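Local coordinates for dihydrolipoyl dehydrogenase (Elizabethkingia anophelis NUHP1, PDB 6UZI), which probably oxidises protein-bound dihydrolipoyl-lysine back to lipoyl-lysine, passing the electrons through a redox-active disulfide and FAD to NAD(+), at residues V25-C30 with N114-L119. Sequence-based numbering, arbitrary orientation.
Sequences VAAIRC and NKITVL
Ile116 sends its CD1 against the backbone between Ala27 and Ile28, on the first helix of the Rossmann-type FAD-binding fold. Ile116 CD1 lies 3.7 Å from Ala27 C. The side chains on the helix flank it, with Ala27 CB 3.9 Å from Ile116 CD1 and Ile28 CG1 a little farther off. Ile116 comes in end-on, by CD1, and its side chain crosses that of Ile28 at about a right angle. With CG1 anti to the carbonyl carbon (chi1 -66°) and CD1 extended beyond it (chi2 157°), the longer branch reaches the helix. Asn114 meets Ile28 as well: its ND2 is hydrogen-bonded to Leu110 O, and across the contact the amide packs on Ile28, Asn114 OD1 lying 3.5 Å from Ile28 CG2.

Gly23, which binds FAD, lies in the first turns of helix 21-32, consistent with a GxGxxG dinucleotide-binding motif. Strand 117-120 borders the parallel sheet next to strand 37-41, where Thr117 and Leu119 pair with Ile39. The route between the segments ends in helix 89-113, whose Met111 packs against both Ile28 and Ile116. A Schellman motif closes that helix: Lys115 takes positive phi, and Ile116 N bonds to Met111 O.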
# COMPACT_ATOMS: atom_id res chain seq x y z
N VAL A 25 14.80 11.65 -16.34
CA VAL A 25 14.05 10.57 -16.96
C VAL A 25 13.94 10.81 -18.46
O VAL A 25 14.14 9.89 -19.26
CB VAL A 25 12.67 10.42 -16.30
CG1 VAL A 25 11.75 9.56 -17.15
CG2 VAL A 25 12.84 9.80 -14.91
N ALA A 26 13.69 12.05 -18.87
CA ALA A 26 13.68 12.38 -20.29
C ALA A 26 15.01 12.03 -20.95
O ALA A 26 15.04 11.50 -22.07
CB ALA A 26 13.36 13.85 -20.50
N ALA A 27 16.13 12.34 -20.28
CA ALA A 27 17.43 12.03 -20.85
C ALA A 27 17.61 10.53 -21.04
O ALA A 27 18.07 10.09 -22.10
CB ALA A 27 18.54 12.60 -19.96
N ILE A 28 17.23 9.74 -20.04
CA ILE A 28 17.37 8.29 -20.16
C ILE A 28 16.54 7.77 -21.32
O ILE A 28 16.99 6.94 -22.11
CB ILE A 28 16.97 7.60 -18.84
CG1 ILE A 28 17.96 7.96 -17.73
CG2 ILE A 28 16.89 6.10 -19.02
CD1 ILE A 28 17.56 7.43 -16.38
N ARG A 29 15.31 8.27 -21.45
CA ARG A 29 14.46 7.82 -22.55
C ARG A 29 15.02 8.27 -23.90
O ARG A 29 14.90 7.53 -24.88
CB ARG A 29 13.04 8.34 -22.34
CG ARG A 29 12.00 7.69 -23.23
CD ARG A 29 11.68 6.30 -22.74
NE ARG A 29 10.82 5.61 -23.69
CZ ARG A 29 11.22 4.65 -24.51
NH1 ARG A 29 12.49 4.26 -24.50
NH2 ARG A 29 10.36 4.08 -25.34
N CYS A 30 15.65 9.44 -23.96
CA CYS A 30 16.31 9.86 -25.19
C CYS A 30 17.50 8.97 -25.51
O CYS A 30 17.73 8.62 -26.67
CB CYS A 30 16.75 11.33 -25.10
SG CYS A 30 15.41 12.51 -25.35
N ASN A 114 23.56 4.87 -19.16
CA ASN A 114 22.91 5.24 -20.40
C ASN A 114 23.79 6.09 -21.31
O ASN A 114 23.32 6.53 -22.37
CB ASN A 114 21.60 5.99 -20.11
CG ASN A 114 20.54 5.09 -19.51
OD1 ASN A 114 19.73 4.53 -20.23
ND2 ASN A 114 20.53 4.98 -18.19
N LYS A 115 25.06 6.28 -20.93
CA LYS A 115 26.04 7.01 -21.75
C LYS A 115 25.59 8.45 -22.01
O LYS A 115 25.78 8.99 -23.11
CB LYS A 115 26.32 6.27 -23.06
CG LYS A 115 26.87 4.87 -22.87
CD LYS A 115 28.21 4.91 -22.16
CE LYS A 115 28.69 3.53 -21.75
NZ LYS A 115 28.30 3.20 -20.35
N ILE A 116 25.02 9.08 -20.98
CA ILE A 116 24.59 10.46 -21.07
C ILE A 116 25.72 11.35 -20.57
O ILE A 116 26.26 11.14 -19.48
CB ILE A 116 23.32 10.70 -20.25
CG1 ILE A 116 22.13 9.93 -20.83
CG2 ILE A 116 23.00 12.19 -20.18
CD1 ILE A 116 21.04 9.67 -19.82
N THR A 117 26.05 12.38 -21.35
CA THR A 117 27.04 13.34 -20.90
C THR A 117 26.41 14.24 -19.85
O THR A 117 25.32 14.79 -20.06
CB THR A 117 27.57 14.17 -22.06
OG1 THR A 117 27.94 13.30 -23.14
CG2 THR A 117 28.77 14.97 -21.63
N VAL A 118 27.09 14.40 -18.72
CA VAL A 118 26.59 15.23 -17.64
C VAL A 118 27.51 16.44 -17.53
O VAL A 118 28.72 16.29 -17.32
CB VAL A 118 26.51 14.46 -16.32
CG1 VAL A 118 26.04 15.38 -15.20
CG2 VAL A 118 25.57 13.29 -16.46
N LEU A 119 26.93 17.62 -17.68
CA LEU A 119 27.65 18.88 -17.56
C LEU A 119 27.11 19.63 -16.37
O LEU A 119 25.89 19.76 -16.21
CB LEU A 119 27.50 19.72 -18.83
CG LEU A 119 28.07 19.15 -20.13
CD1 LEU A 119 27.84 20.10 -21.28
CD2 LEU A 119 29.55 18.87 -19.97